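Local coordinates for Oxidored_FMN domain-containing protein ([Pseudomonas] geniculata N1, PDB 6L6J), which acts as an amine oxidase on 6-hydroxypseudooxynicotine and carries bound FMN, a [4Fe-4S] cluster and ADP, at residues A[209-214]-A[219-224]; A[165-170]-A[213-218]; A[203-208]-A[246-251]; A[146-151]-A[176-181]. All blocks are in the same frame, centred on the assembly; numbering follows the deposited sequence.

Interaction 1: residues A[209-214]-A[219-224]; sequences SDVKDA and CAVAVR. With FMN (flavin mononucleotide), chain B.
Val221 splits its two methyl groups between consecutive residues of the helix outside it. Its CG1 lies 4.0 Å from CG1 of Val211, while its CG2 sits 3.8 Å from both CA and CG of Lys212. The fork is set by chi1 of -175°: with CG1 anti to the backbone N, CG2 is left beside that nitrogen and reaches the flank of the lysine. The contact is apolar, because Lys212 contributes only the root of its side chain; its NZ leads away to a hydrogen bond with Val252 O.

Further out, Val211 is backed by Tyr152 and Ala156 of helix 142-162, and the backbone of Val221 is tied to Asp254. Three residues along the strand, Arg224 reaches the flavin: its NH2 donates to FMN O3' at 2.7 Å with an N-H...O angle of 141°, and makes a weak 3.4 Å bond to FMN N1. The guanidinium meets the cofactor at its edge, and the salt bridge from NH1 to Asp257 helps to fix its rotation. A strand backed by the helix that precedes it, with a ligand-binding residue farther along, is the arrangement of a TIM barrel.

Interaction 2: residues A[165-170]-A[213-218]; sequences DIVYVY and DAVGDT. With FMN (flavin mononucleotide), chain B.
Val167 and Val215 join strand 166-171, fourth in the eight-stranded parallel TIM barrel, to the C-terminal part of helix 197-215. The dense part of the contact is this single pair of buried valines: CG2 of Val167 meets CG2 of Val215 at 4.3 Å, and the CA-CB bonds of both point toward the opposing segment. The 89 Å² buried between the segments is modest, and the two methyls fit into a wider apolar layer. Ala156 of helix 142-162 touches both valines, and Val211 adds a further contact to Val167.

Toward the end of the barrel where the strand begins, the packing gives way to polar, more open structure. There the backbones pass with Asp165 O and Thr218 O 4.4 Å apart, two acceptors that cannot bond to each other. Each side chain finds its partner elsewhere: Asp165 with Lys94 and the backbone N of Ala100, Thr218 with Lys160. Thr218 is solvent-exposed, whereas Asp165 is buried.

At its other end the strand enters the flavin pocket through Tyr170. With CG anti to the backbone N (chi1 -179°), the ring extends to the cofactor and its hydroxyl is hydrogen-bonded to His173 ND1. The ring lies obliquely to the flavin carbonyl, and its nearest atom, Tyr170 CE1, is 3.4 Å from FMN O2.

Interaction 3: residues A[203-208]-A[246-251]; sequences LLRETL and VEALAD
Leu249 points its forked end at two successive residues of the facing helix, Leu204 and Arg205. Its CD1 approaches the isobutyl group of Leu204, 3.8 Å from CD2, and the two side chains cross obliquely. The other branch, Leu249 CD2, rests 3.8 Å from Arg205 CB, against the base of the arginine. With chi1 at -53°, Leu249 CG is anti to its own carbonyl carbon, which directs both methyls at helix 197-215. Both helices are outer helices of the TIM barrel: helix 197-215 links strand 166-171 to strand 220-229, and helix 241-249 links strand 220-229 to strand 255-261. Their nearest CA atoms, of Arg205 and Leu249, are 7.2 Å apart. Beyond its aliphatic base Arg205 bends at chi3 (-80°), bringing NH2 to 4.1 Å from Ala248 O, too far for a hydrogen bond. An alanine in place of Leu249 would be likely to open a gap between the helices, taking the leucine methyls away from Leu204 CD2 and the arginine base. On the same helix, just before Leu204, Leu203 O takes two bonds from Thr207, one turn later, from OG1 at 2.8 Å and from N at 3.0 Å; these donors arrive from opposite faces of the carbonyl plane.

Interaction 4: residues A[146-151]-A[176-181]; sequences ADFRRW and SLLQDF. With SO4 (sulfate ion), chain F.
In this TIM barrel, outer helix 142-162 packs through Phe148 on the short helix 177-182 that follows the fourth strand, 166-171. Leu177 comes from the opposite direction, placing CD2 3.2 Å from Phe148 CE2, while Leu178 CD2 lies 3.5 Å from Phe148 CZ. Leu177 thus meets the CD2-CE2 side and Leu178 the CE1-CZ end, both obliquely to the ring, which gets there because Phe148 CG extends anti to its backbone N (chi1 160°). A serine here would probably leave both leucine methyls without the ring they rest on and open a gap between the helices.

Ser176 caps the shorter helix: its OG accepts from Leu178 N at 2.9 Å, which holds the first turn presenting the leucines. On another side of helix 142-162 a sulfate ion is bound, probably picked up from the crystallisation solution. Arg150 NH1 donates to O1 at 2.8 Å (155°), and Trp151 NE1 to O3 at 3.2 Å (162°), with that oxygen in the indole plane; His64 also bonds to the ion.

Around the contact, helix 197-215 brings Leu203 against Phe148, Leu178 and Phe181, with Thr207 also on Phe148. Val169 of strand 166-171 touches Leu178, and Leu121 of strand 121-122 touches Leu177.

How the interactions relate
From the N terminus, interaction 4 opens first, at 146-151, and closes at 176-181. Interaction 2 starts inside that loop, at 165-170, and ends beyond it at 213-218, so the two cross. Interaction 3 opens at 203-208, within the loop of interaction 2, and closes at 246-251, crossing it in turn; interaction 1 is nested inside interaction 3 and begins where interaction 2 ends. Interaction 4 is in series with 1 and 3. Helix 197-215 serves interactions 1, 2 and 3, and strands 166-171 and 220-229 pair directly through Ala222 O and Val169 N. A salt bridge between Arg149 NE and Asp210 OD2 joins helix 142-162 to helix 197-215.

Interaction 1: residues A[209-214]-A[219-224]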
# COMPACT_ATOMS: atom_id res chain seq x y z
N SER A 209 24.47 -3.63 20.82
CA SER A 209 25.70 -3.19 21.52
C SER A 209 26.85 -2.99 20.52
O SER A 209 27.57 -1.99 20.68
CB SER A 209 26.08 -4.18 22.60
OG SER A 209 27.44 -4.06 22.98
N ASP A 210 27.03 -3.90 19.55
CA ASP A 210 28.16 -3.80 18.57
C ASP A 210 27.98 -2.55 17.71
O ASP A 210 28.98 -1.86 17.47
CB ASP A 210 28.30 -5.04 17.70
CG ASP A 210 28.83 -6.21 18.51
OD1 ASP A 210 29.12 -5.99 19.71
OD2 ASP A 210 28.91 -7.32 17.94
N VAL A 211 26.75 -2.27 17.29
CA VAL A 211 26.42 -1.14 16.38
C VAL A 211 26.55 0.17 17.18
O VAL A 211 27.11 1.16 16.66
CB VAL A 211 25.01 -1.32 15.79
CG1 VAL A 211 24.69 -0.18 14.85
CG2 VAL A 211 24.84 -2.66 15.08
N LYS A 212 26.08 0.17 18.43
CA LYS A 212 26.20 1.34 19.33
C LYS A 212 27.69 1.66 19.51
O LYS A 212 28.05 2.83 19.35
CB LYS A 212 25.46 1.09 20.65
CG LYS A 212 24.59 2.26 21.09
CD LYS A 212 23.87 2.01 22.39
CE LYS A 212 23.97 3.19 23.34
NZ LYS A 212 23.62 2.79 24.72
N ASP A 213 28.53 0.66 19.76
CA ASP A 213 29.99 0.89 19.96
C ASP A 213 30.58 1.37 18.63
O ASP A 213 31.43 2.25 18.65
CB ASP A 213 30.71 -0.36 20.50
CG ASP A 213 30.06 -0.94 21.76
OD1 ASP A 213 29.37 -0.16 22.51
OD2 ASP A 213 30.23 -2.18 21.99
N ALA A 214 30.08 0.83 17.52
CA ALA A 214 30.57 1.12 16.16
C ALA A 214 30.32 2.60 15.79
O ALA A 214 31.29 3.26 15.39
CB ALA A 214 29.94 0.17 15.17
N CYS A 219 25.99 8.88 15.26
CA CYS A 219 24.71 8.32 14.74
C CYS A 219 23.85 7.81 15.91
O CYS A 219 24.40 7.14 16.80
CB CYS A 219 24.95 7.17 13.78
SG CYS A 219 26.03 7.63 12.41
N ALA A 220 22.56 8.13 15.90
CA ALA A 220 21.56 7.46 16.76
C ALA A 220 21.44 5.99 16.30
O ALA A 220 21.53 5.73 15.08
CB ALA A 220 20.24 8.18 16.67
N VAL A 221 21.28 5.06 17.23
CA VAL A 221 21.06 3.61 16.93
C VAL A 221 19.61 3.27 17.25
O VAL A 221 19.25 3.31 18.45
CB VAL A 221 22.01 2.74 17.73
CG1 VAL A 221 21.87 1.28 17.34
CG2 VAL A 221 23.44 3.24 17.57
N ALA A 222 18.79 3.02 16.23
CA ALA A 222 17.35 2.72 16.38
C ALA A 222 17.13 1.21 16.45
O ALA A 222 17.90 0.46 15.88
CB ALA A 222 16.58 3.34 15.24
N VAL A 223 16.10 0.75 17.15
CA VAL A 223 15.62 -0.65 17.02
C VAL A 223 14.22 -0.58 16.43
O VAL A 223 13.36 0.08 17.05
CB VAL A 223 15.63 -1.42 18.35
CG1 VAL A 223 15.28 -2.88 18.15
CG2 VAL A 223 16.99 -1.32 19.03
N ARG A 224 14.01 -1.22 15.27
CA ARG A 224 12.64 -1.54 14.83
C ARG A 224 12.31 -2.89 15.46
O ARG A 224 13.12 -3.83 15.31
CB ARG A 224 12.52 -1.50 13.31
CG ARG A 224 11.08 -1.69 12.84
CD ARG A 224 10.25 -0.43 12.67
NE ARG A 224 9.63 -0.43 11.36
CZ ARG A 224 8.45 0.09 11.04
NH1 ARG A 224 7.70 0.68 11.94
NH2 ARG A 224 8.02 -0.01 9.80
N1 FMN B . 8.56 -1.96 7.03
C2 FMN B . 9.88 -2.32 7.20
O2 FMN B . 10.29 -2.46 8.35
N3 FMN B . 10.75 -2.49 6.20
C4 FMN B . 10.38 -2.32 4.92
O4 FMN B . 11.19 -2.48 4.01
C4A FMN B . 8.97 -1.95 4.63
N5 FMN B . 8.52 -1.77 3.37
C5A FMN B . 7.25 -1.37 3.16
C6 FMN B . 6.81 -1.11 1.87
C7 FMN B . 5.51 -0.68 1.67
C7M FMN B . 5.05 -0.46 0.28
C8 FMN B . 4.61 -0.46 2.81
C8M FMN B . 3.18 -0.03 2.61
C9 FMN B . 5.02 -0.71 4.09
C9A FMN B . 6.32 -1.15 4.33
N10 FMN B . 6.78 -1.36 5.63
C10 FMN B . 8.08 -1.76 5.80
C1' FMN B . 5.91 -1.16 6.84
C2' FMN B . 5.84 0.31 7.21
O2' FMN B . 7.14 0.69 7.64
C3' FMN B . 4.86 0.59 8.31
O3' FMN B . 5.31 -0.05 9.50
C4' FMN B . 3.43 0.15 8.00
O4' FMN B . 3.08 0.51 6.65
C5' FMN B . 2.45 0.74 9.01
O5' FMN B . 2.50 2.15 8.91
P FMN B . 1.44 2.94 7.97
O1P FMN B . 0.08 2.68 8.57
O2P FMN B . 1.91 4.36 8.09
O3P FMN B . 1.62 2.36 6.58

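Interaction 2: residues A[165-170]-A[213-218]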
# COMPACT_ATOMS: atom_id res chain seq x y z
N ASP A 165 22.11 9.53 9.65
CA ASP A 165 22.00 10.09 11.02
C ASP A 165 21.52 9.02 11.99
O ASP A 165 21.87 9.11 13.20
CB ASP A 165 21.04 11.29 11.04
CG ASP A 165 21.47 12.37 10.07
OD1 ASP A 165 22.54 13.00 10.31
OD2 ASP A 165 20.77 12.55 9.06
N ILE A 166 20.70 8.09 11.48
CA ILE A 166 19.99 7.04 12.27
C ILE A 166 20.26 5.69 11.59
O ILE A 166 19.87 5.53 10.41
CB ILE A 166 18.48 7.32 12.35
CG1 ILE A 166 18.18 8.76 12.82
CG2 ILE A 166 17.79 6.30 13.24
CD1 ILE A 166 16.76 9.22 12.56
N VAL A 167 20.90 4.78 12.32
CA VAL A 167 21.30 3.43 11.83
C VAL A 167 20.49 2.41 12.63
O VAL A 167 20.56 2.50 13.87
CB VAL A 167 22.82 3.25 11.97
CG1 VAL A 167 23.30 1.85 11.62
CG2 VAL A 167 23.56 4.27 11.14
N TYR A 168 19.75 1.51 11.97
CA TYR A 168 18.75 0.60 12.60
C TYR A 168 19.38 -0.76 12.96
O TYR A 168 20.41 -1.17 12.35
CB TYR A 168 17.50 0.38 11.74
CG TYR A 168 16.38 1.37 11.95
CD1 TYR A 168 16.38 2.61 11.34
CD2 TYR A 168 15.27 1.03 12.70
CE1 TYR A 168 15.33 3.51 11.49
CE2 TYR A 168 14.21 1.90 12.85
CZ TYR A 168 14.24 3.15 12.26
OH TYR A 168 13.19 4.02 12.45
N VAL A 169 18.78 -1.42 13.95
CA VAL A 169 18.93 -2.87 14.23
C VAL A 169 17.53 -3.47 14.03
O VAL A 169 16.60 -3.04 14.73
CB VAL A 169 19.49 -3.13 15.64
CG1 VAL A 169 19.07 -4.48 16.20
CG2 VAL A 169 21.01 -3.02 15.65
N TYR A 170 17.36 -4.35 13.05
CA TYR A 170 16.01 -4.71 12.53
C TYR A 170 15.60 -6.06 13.09
O TYR A 170 16.27 -7.08 12.79
CB TYR A 170 16.01 -4.73 11.01
CG TYR A 170 14.68 -5.07 10.39
CD1 TYR A 170 13.57 -4.29 10.64
CD2 TYR A 170 14.54 -6.13 9.52
CE1 TYR A 170 12.35 -4.57 10.06
CE2 TYR A 170 13.33 -6.41 8.92
CZ TYR A 170 12.23 -5.63 9.19
OH TYR A 170 11.02 -5.89 8.62
N ASP A 213 28.53 0.66 19.76
CA ASP A 213 29.99 0.89 19.96
C ASP A 213 30.58 1.37 18.63
O ASP A 213 31.43 2.25 18.65
CB ASP A 213 30.71 -0.36 20.50
CG ASP A 213 30.06 -0.94 21.76
OD1 ASP A 213 29.37 -0.16 22.51
OD2 ASP A 213 30.23 -2.18 21.99
N ALA A 214 30.08 0.83 17.52
CA ALA A 214 30.57 1.12 16.16
C ALA A 214 30.32 2.60 15.79
O ALA A 214 31.29 3.26 15.39
CB ALA A 214 29.94 0.17 15.17
N VAL A 215 29.09 3.10 15.90
CA VAL A 215 28.67 4.38 15.24
C VAL A 215 27.92 5.31 16.21
O VAL A 215 27.40 6.34 15.71
CB VAL A 215 27.79 4.11 14.01
CG1 VAL A 215 28.41 3.06 13.10
CG2 VAL A 215 26.37 3.72 14.36
N GLY A 216 27.88 5.01 17.51
CA GLY A 216 26.96 5.63 18.49
C GLY A 216 27.33 7.06 18.88
O GLY A 216 26.44 7.76 19.37
N ASP A 217 28.60 7.46 18.71
CA ASP A 217 29.11 8.81 19.08
C ASP A 217 28.33 9.87 18.29
O ASP A 217 27.90 10.85 18.92
CB ASP A 217 30.63 8.94 18.91
CG ASP A 217 31.24 8.27 17.68
OD1 ASP A 217 30.50 7.60 16.91
OD2 ASP A 217 32.48 8.41 17.49
N THR A 218 28.10 9.66 16.99
CA THR A 218 27.54 10.66 16.03
C THR A 218 26.23 10.19 15.36
O THR A 218 25.48 11.06 14.88
CB THR A 218 28.58 10.99 14.95
OG1 THR A 218 28.97 9.77 14.32
CG2 THR A 218 29.78 11.72 15.51
N1 FMN B . 8.56 -1.96 7.03
C2 FMN B . 9.88 -2.32 7.20
O2 FMN B . 10.29 -2.46 8.35
N3 FMN B . 10.75 -2.49 6.20
C4 FMN B . 10.38 -2.32 4.92
O4 FMN B . 11.19 -2.48 4.01
C4A FMN B . 8.97 -1.95 4.63
N5 FMN B . 8.52 -1.77 3.37
C5A FMN B . 7.25 -1.37 3.16
C6 FMN B . 6.81 -1.11 1.87
C7 FMN B . 5.51 -0.68 1.67
C7M FMN B . 5.05 -0.46 0.28
C8 FMN B . 4.61 -0.46 2.81
C8M FMN B . 3.18 -0.03 2.61
C9 FMN B . 5.02 -0.71 4.09
C9A FMN B . 6.32 -1.15 4.33
N10 FMN B . 6.78 -1.36 5.63
C10 FMN B . 8.08 -1.76 5.80
C1' FMN B . 5.91 -1.16 6.84
C2' FMN B . 5.84 0.31 7.21
O2' FMN B . 7.14 0.69 7.64
C3' FMN B . 4.86 0.59 8.31
O3' FMN B . 5.31 -0.05 9.50
C4' FMN B . 3.43 0.15 8.00
O4' FMN B . 3.08 0.51 6.65
C5' FMN B . 2.45 0.74 9.01
O5' FMN B . 2.50 2.15 8.91
P FMN B . 1.44 2.94 7.97
O1P FMN B . 0.08 2.68 8.57
O2P FMN B . 1.91 4.36 8.09
O3P FMN B . 1.62 2.36 6.58

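Interaction 3: residues A[203-208]-A[246-251]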
# COMPACT_ATOMS: atom_id res chain seq x y z
N LEU A 203 21.31 -12.60 20.68
CA LEU A 203 21.83 -12.14 19.38
C LEU A 203 21.40 -10.69 19.16
O LEU A 203 22.25 -9.89 18.70
CB LEU A 203 21.34 -13.05 18.25
CG LEU A 203 21.97 -12.78 16.89
CD1 LEU A 203 23.46 -12.48 17.01
CD2 LEU A 203 21.75 -13.95 15.95
N LEU A 204 20.15 -10.36 19.49
CA LEU A 204 19.59 -8.99 19.38
C LEU A 204 20.38 -8.03 20.29
O LEU A 204 20.71 -6.94 19.81
CB LEU A 204 18.10 -8.97 19.75
CG LEU A 204 17.49 -7.56 19.82
CD1 LEU A 204 17.64 -6.84 18.49
CD2 LEU A 204 16.04 -7.61 20.23
N ARG A 205 20.63 -8.41 21.54
CA ARG A 205 21.41 -7.59 22.52
C ARG A 205 22.84 -7.41 21.99
O ARG A 205 23.27 -6.27 21.83
CB ARG A 205 21.35 -8.22 23.92
CG ARG A 205 22.52 -7.92 24.85
CD ARG A 205 22.53 -8.82 26.08
NE ARG A 205 21.60 -8.34 27.10
CZ ARG A 205 20.67 -9.07 27.72
NH1 ARG A 205 20.52 -10.37 27.47
NH2 ARG A 205 19.89 -8.49 28.62
N GLU A 206 23.55 -8.50 21.73
CA GLU A 206 24.98 -8.50 21.27
C GLU A 206 25.15 -7.66 19.99
O GLU A 206 26.17 -7.00 19.84
CB GLU A 206 25.47 -9.92 21.01
CG GLU A 206 25.71 -10.73 22.27
CD GLU A 206 26.26 -12.11 21.98
OE1 GLU A 206 26.01 -12.63 20.87
OE2 GLU A 206 26.95 -12.66 22.86
N THR A 207 24.20 -7.70 19.07
CA THR A 207 24.24 -6.93 17.81
C THR A 207 24.12 -5.44 18.17
O THR A 207 25.09 -4.68 17.89
CB THR A 207 23.19 -7.46 16.83
OG1 THR A 207 23.56 -8.80 16.54
CG2 THR A 207 23.11 -6.68 15.53
N LEU A 208 23.00 -5.06 18.78
CA LEU A 208 22.65 -3.67 19.19
C LEU A 208 23.84 -2.96 19.84
O LEU A 208 24.14 -1.79 19.43
CB LEU A 208 21.48 -3.74 20.17
CG LEU A 208 21.01 -2.40 20.72
CD1 LEU A 208 20.58 -1.48 19.58
CD2 LEU A 208 19.86 -2.60 21.70
N VAL A 246 11.84 -5.43 25.42
CA VAL A 246 11.92 -3.99 25.80
C VAL A 246 12.54 -3.94 27.21
O VAL A 246 13.69 -3.49 27.32
CB VAL A 246 10.56 -3.27 25.71
CG1 VAL A 246 10.67 -1.84 26.17
CG2 VAL A 246 10.00 -3.30 24.30
N GLU A 247 11.86 -4.45 28.23
CA GLU A 247 12.39 -4.42 29.62
C GLU A 247 13.90 -4.64 29.60
O GLU A 247 14.61 -3.78 30.10
CB GLU A 247 11.67 -5.43 30.50
CG GLU A 247 10.51 -4.80 31.24
CD GLU A 247 9.56 -5.78 31.89
OE1 GLU A 247 9.95 -6.97 32.01
OE2 GLU A 247 8.44 -5.36 32.22
N ALA A 248 14.37 -5.73 29.00
CA ALA A 248 15.80 -6.15 28.99
C ALA A 248 16.71 -5.09 28.33
O ALA A 248 17.86 -4.96 28.77
CB ALA A 248 15.92 -7.47 28.27
N LEU A 249 16.23 -4.37 27.32
CA LEU A 249 17.06 -3.44 26.51
C LEU A 249 16.52 -2.00 26.56
O LEU A 249 16.92 -1.20 25.70
CB LEU A 249 17.07 -3.95 25.06
CG LEU A 249 17.48 -5.40 24.87
CD1 LEU A 249 17.19 -5.85 23.45
CD2 LEU A 249 18.96 -5.60 25.20
N ALA A 250 15.69 -1.67 27.55
CA ALA A 250 14.79 -0.49 27.59
C ALA A 250 15.49 0.83 27.25
O ALA A 250 14.89 1.63 26.55
CB ALA A 250 14.14 -0.42 28.95
N ASP A 251 16.70 1.08 27.78
CA ASP A 251 17.42 2.38 27.61
C ASP A 251 18.77 2.12 26.92
O ASP A 251 19.66 3.00 27.00
CB ASP A 251 17.52 3.13 28.94
CG ASP A 251 16.22 3.78 29.42
OD1 ASP A 251 15.27 3.91 28.63
OD2 ASP A 251 16.16 4.16 30.58

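Interaction 4: residues A[146-151]-A[176-181]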
# COMPACT_ATOMS: atom_id res chain seq x y z
N ALA A 146 29.52 -15.12 14.83
CA ALA A 146 30.62 -14.12 14.93
C ALA A 146 30.69 -13.33 13.63
O ALA A 146 30.82 -12.11 13.72
CB ALA A 146 31.94 -14.79 15.23
N ASP A 147 30.59 -14.01 12.49
CA ASP A 147 30.64 -13.39 11.14
C ASP A 147 29.45 -12.43 10.97
O ASP A 147 29.62 -11.37 10.40
CB ASP A 147 30.65 -14.43 10.02
CG ASP A 147 31.95 -15.21 9.89
OD1 ASP A 147 32.86 -14.97 10.70
OD2 ASP A 147 32.04 -16.05 8.98
N PHE A 148 28.28 -12.80 11.47
CA PHE A 148 27.02 -12.02 11.31
C PHE A 148 27.16 -10.66 12.04
O PHE A 148 26.70 -9.62 11.49
CB PHE A 148 25.82 -12.85 11.78
CG PHE A 148 24.59 -12.05 12.12
CD1 PHE A 148 24.47 -11.43 13.35
CD2 PHE A 148 23.54 -11.93 11.22
CE1 PHE A 148 23.33 -10.71 13.66
CE2 PHE A 148 22.40 -11.22 11.54
CZ PHE A 148 22.30 -10.61 12.76
N ARG A 149 27.76 -10.67 13.23
CA ARG A 149 27.99 -9.45 14.04
C ARG A 149 29.01 -8.56 13.33
O ARG A 149 28.79 -7.34 13.27
CB ARG A 149 28.43 -9.84 15.44
CG ARG A 149 27.33 -10.47 16.27
CD ARG A 149 27.89 -11.03 17.56
NE ARG A 149 28.53 -10.01 18.37
CZ ARG A 149 29.17 -10.25 19.51
NH1 ARG A 149 29.28 -11.48 19.97
NH2 ARG A 149 29.69 -9.25 20.20
N ARG A 150 30.07 -9.17 12.78
CA ARG A 150 31.04 -8.47 11.90
C ARG A 150 30.24 -7.75 10.81
O ARG A 150 30.37 -6.53 10.74
CB ARG A 150 32.10 -9.46 11.39
CG ARG A 150 33.20 -8.86 10.51
CD ARG A 150 34.24 -9.90 10.10
NE ARG A 150 33.70 -11.12 9.50
CZ ARG A 150 33.46 -11.29 8.20
NH1 ARG A 150 33.70 -10.32 7.33
NH2 ARG A 150 32.96 -12.44 7.76
N TRP A 151 29.37 -8.46 10.08
CA TRP A 151 28.58 -7.89 8.94
C TRP A 151 27.78 -6.68 9.42
O TRP A 151 27.72 -5.68 8.70
CB TRP A 151 27.62 -8.91 8.28
CG TRP A 151 28.22 -10.21 7.85
CD1 TRP A 151 29.52 -10.45 7.48
CD2 TRP A 151 27.53 -11.46 7.72
NE1 TRP A 151 29.68 -11.77 7.16
CE2 TRP A 151 28.48 -12.42 7.30
CE3 TRP A 151 26.21 -11.87 7.91
CZ2 TRP A 151 28.14 -13.75 7.09
CZ3 TRP A 151 25.89 -13.19 7.74
CH2 TRP A 151 26.84 -14.12 7.34
N SER A 176 13.58 -10.97 9.78
CA SER A 176 14.86 -10.73 10.50
C SER A 176 15.37 -12.02 11.14
O SER A 176 14.58 -12.70 11.84
CB SER A 176 14.71 -9.65 11.54
OG SER A 176 15.77 -9.74 12.49
N LEU A 177 16.66 -12.29 10.97
CA LEU A 177 17.39 -13.39 11.66
C LEU A 177 17.28 -13.21 13.18
O LEU A 177 17.29 -14.23 13.89
CB LEU A 177 18.86 -13.36 11.22
CG LEU A 177 19.72 -14.54 11.71
CD1 LEU A 177 19.36 -15.79 10.94
CD2 LEU A 177 21.20 -14.24 11.56
N LEU A 178 17.16 -11.97 13.67
CA LEU A 178 17.11 -11.67 15.12
C LEU A 178 15.76 -12.15 15.66
O LEU A 178 15.76 -12.78 16.72
CB LEU A 178 17.33 -10.17 15.35
CG LEU A 178 18.61 -9.56 14.76
CD1 LEU A 178 18.68 -8.08 15.07
CD2 LEU A 178 19.87 -10.25 15.28
N GLN A 179 14.66 -11.87 14.95
CA GLN A 179 13.29 -12.32 15.33
C GLN A 179 13.26 -13.86 15.27
O GLN A 179 12.71 -14.45 16.20
CB GLN A 179 12.21 -11.71 14.44
CG GLN A 179 10.81 -11.92 14.98
CD GLN A 179 9.70 -11.24 14.23
OE1 GLN A 179 9.89 -10.24 13.52
NE2 GLN A 179 8.49 -11.78 14.39
N ASP A 180 13.85 -14.46 14.24
CA ASP A 180 13.99 -15.93 14.11
C ASP A 180 14.70 -16.48 15.35
O ASP A 180 14.24 -17.49 15.91
CB ASP A 180 14.71 -16.33 12.82
CG ASP A 180 13.94 -16.03 11.53
OD1 ASP A 180 12.69 -15.81 11.63
OD2 ASP A 180 14.59 -15.99 10.44
N PHE A 181 15.74 -15.83 15.84
CA PHE A 181 16.45 -16.29 17.06
C PHE A 181 15.53 -16.14 18.28
O PHE A 181 15.43 -17.10 19.07
CB PHE A 181 17.81 -15.60 17.19
CG PHE A 181 18.94 -16.35 16.55
CD1 PHE A 181 19.13 -16.33 15.19
CD2 PHE A 181 19.83 -17.09 17.33
CE1 PHE A 181 20.19 -17.00 14.60
CE2 PHE A 181 20.89 -17.77 16.74
CZ PHE A 181 21.07 -17.72 15.38
S SO4 F . 32.42 -12.49 4.50
O1 SO4 F . 32.55 -11.11 4.89
O2 SO4 F . 33.66 -12.96 3.92
O3 SO4 F . 32.08 -13.27 5.67
O4 SO4 F . 31.37 -12.61 3.52